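Local coordinates for protein Bug27 (Bordetella pertussis, PDB 2QPQ) that probably serves as a periplasmic solute-binding protein of the Bug family, closing on its ligand in the manner of a Venus flytrap, at residues A[134-139]-A[163-168]. Residues are numbered along the deposited sequence; the frame is centred on the assembly and turned at random.
Sequences GSCGNG and KGCGPA
Cys136 and Gly164 bring the two backbones together, their CA atoms 4.1 Å apart, where the chain at Cys136 has just left strand 132-135 and at Gly164 is about to enter helix 165-173. Gly164 N donates to Cys136 O at 3.0 Å, but the N-H...O angle of 133° marks this bond as weak. Gly164 holds the N-cap position of the helix; its backbone angles would jam a side chain against the carbonyl O of Lys163, which by itself calls for glycine.

The covalent link lies one residue further on, at the start of the helix. Cys136 SG and Cys165 SG form a disulfide of 2.1 Å. With chi1 near -60° in both cysteines, each sulfur sits beside its own backbone N, and the chi3 of 110° sets the two CB-SG bonds roughly crosswise about the S-S bond. Val182 of strand 180-183 touches both cysteines. Deeper in, the CB of Ala168, one helical turn beyond Gly164, points toward the strand end and rests 3.8 Å from Ser135 O. On the strand side, Gly137 N donates to Ser135 OG at 3.0 Å in an ST turn, although the position of that hydroxyl is less certain.

Strands 132-135 and 158-161 run parallel and are joined through helix 141-153, a beta-alpha-beta crossover as in alpha/beta domains of periplasmic binding proteins. The disulfide therefore ties the loop after strand 132-135 to the first turn of helix 165-173, which follows strand 158-161. A citrate, probably from the crystallisation liquor, lies about 4 Å from the Cys136 side chain, consistent with a pocket beside this bridge.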
ATOM      1  N   GLY A 134       8.624   5.673 -12.997  1.00 17.71           N
ATOM      2  CA  GLY A 134       8.921   4.448 -12.239  1.00 17.28           C
ATOM      3  C   GLY A 134       7.826   4.153 -11.214  1.00 17.52           C
ATOM      4  O   GLY A 134       7.065   5.047 -10.843  1.00 18.00           O
ATOM      5  N   SER A 135       7.688   2.890 -10.808  1.00 17.40           N
ATOM      6  CA  SER A 135       6.866   2.553  -9.650  1.00 17.65           C
ATOM      7  C   SER A 135       7.568   1.498  -8.827  1.00 18.05           C
ATOM      8  O   SER A 135       8.580   0.988  -9.248  1.00 16.99           O
ATOM      9  CB  SER A 135       5.475   2.038 -10.065  1.00 19.18           C
ATOM     10  OG  SER A 135       5.562   0.675 -10.433  1.00 19.47           O
ATOM     11  N   CYS A 136       6.966   1.151  -7.688  1.00 17.63           N
ATOM     12  CA  CYS A 136       7.435   0.131  -6.757  1.00 19.43           C
ATOM     13  C   CYS A 136       7.156  -1.306  -7.286  1.00 18.15           C
ATOM     14  O   CYS A 136       7.551  -2.276  -6.658  1.00 17.77           O
ATOM     15  CB  CYS A 136       6.757   0.384  -5.363  1.00 19.21           C
ATOM     16  SG  CYS A 136       7.330   2.014  -4.756  1.00 29.28           S
ATOM     17  N   GLY A 137       6.522  -1.433  -8.460  1.00 18.17           N
ATOM     18  CA  GLY A 137       6.336  -2.740  -9.062  1.00 16.96           C
ATOM     19  C   GLY A 137       5.083  -2.853  -9.908  1.00 17.38           C
ATOM     20  O   GLY A 137       4.104  -2.131  -9.732  1.00 17.24           O
ATOM     21  N   ASN A 138       5.140  -3.766 -10.851  1.00 16.89           N
ATOM     22  CA  ASN A 138       4.000  -4.082 -11.692  1.00 17.53           C
ATOM     23  C   ASN A 138       2.826  -4.568 -10.823  1.00 17.42           C
ATOM     24  O   ASN A 138       2.973  -5.524 -10.020  1.00 16.71           O
ATOM     25  CB  ASN A 138       4.454  -5.143 -12.666  1.00 18.72           C
ATOM     26  CG  ASN A 138       3.615  -5.183 -13.896  1.00 21.53           C
ATOM     27  OD1 ASN A 138       3.128  -4.160 -14.355  1.00 24.88           O
ATOM     28  ND2 ASN A 138       3.424  -6.368 -14.428  1.00 20.45           N
ATOM     29  N   GLY A 139       1.683  -3.876 -10.946  1.00 16.62           N
ATOM     30  CA  GLY A 139       0.472  -4.243 -10.204  1.00 17.30           C
ATOM     31  C   GLY A 139       0.440  -3.675  -8.775  1.00 17.32           C
ATOM     32  O   GLY A 139      -0.481  -3.952  -7.994  1.00 17.97           O
ATOM     33  N   LYS A 163      11.764  -3.175  -8.822  1.00 18.24           N
ATOM     34  CA  LYS A 163      11.598  -4.203  -7.816  1.00 19.70           C
ATOM     35  C   LYS A 163      11.571  -3.526  -6.423  1.00 19.96           C
ATOM     36  O   LYS A 163      12.542  -3.560  -5.678  1.00 20.50           O
ATOM     37  CB  LYS A 163      12.719  -5.216  -7.980  1.00 20.15           C
ATOM     38  CG  LYS A 163      12.444  -6.526  -7.339  1.00 25.50           C
ATOM     39  CD  LYS A 163      13.595  -7.518  -7.662  1.00 29.49           C
ATOM     40  CE  LYS A 163      13.791  -8.520  -6.545  1.00 35.79           C
ATOM     41  NZ  LYS A 163      12.546  -9.139  -6.006  1.00 36.83           N
ATOM     42  N   GLY A 164      10.456  -2.868  -6.118  1.00 20.51           N
ATOM     43  CA  GLY A 164      10.281  -2.168  -4.863  1.00 19.01           C
ATOM     44  C   GLY A 164      10.620  -0.688  -4.957  1.00 19.32           C
ATOM     45  O   GLY A 164      11.144  -0.196  -5.973  1.00 18.24           O
ATOM     46  N   CYS A 165      10.356   0.021  -3.872  1.00 19.39           N
ATOM     47  CA  CYS A 165      10.526   1.458  -3.855  1.00 20.94           C
ATOM     48  C   CYS A 165      11.991   1.879  -3.811  1.00 19.90           C
ATOM     49  O   CYS A 165      12.335   2.952  -4.309  1.00 19.37           O
ATOM     50  CB  CYS A 165       9.749   2.121  -2.705  1.00 21.96           C
ATOM     51  SG  CYS A 165       7.923   1.935  -2.748  1.00 27.01           S
ATOM     52  N   GLY A 166      12.830   1.043  -3.201  1.00 18.93           N
ATOM     53  CA  GLY A 166      14.264   1.333  -3.091  1.00 18.84           C
ATOM     54  C   GLY A 166      14.940   1.513  -4.439  1.00 17.80           C
ATOM     55  O   GLY A 166      15.559   2.558  -4.703  1.00 18.43           O
ATOM     56  N   PRO A 167      14.846   0.494  -5.319  1.00 17.10           N
ATOM     57  CA  PRO A 167      15.361   0.702  -6.676  1.00 16.83           C
ATOM     58  C   PRO A 167      14.715   1.836  -7.504  1.00 17.06           C
ATOM     59  O   PRO A 167      15.437   2.527  -8.244  1.00 17.29           O
ATOM     60  CB  PRO A 167      15.154  -0.678  -7.326  1.00 16.37           C
ATOM     61  CG  PRO A 167      15.265  -1.628  -6.115  1.00 16.90           C
ATOM     62  CD  PRO A 167      14.360  -0.891  -5.154  1.00 15.51           C
ATOM     63  N   ALA A 168      13.406   2.063  -7.364  1.00 16.75           N
ATOM     64  CA  ALA A 168      12.761   3.188  -8.074  1.00 16.90           C
ATOM     65  C   ALA A 168      13.380   4.498  -7.627  1.00 17.51           C
ATOM     66  O   ALA A 168      13.788   5.300  -8.448  1.00 16.49           O
ATOM     67  CB  ALA A 168      11.256   3.208  -7.840  1.00 16.87           C
TER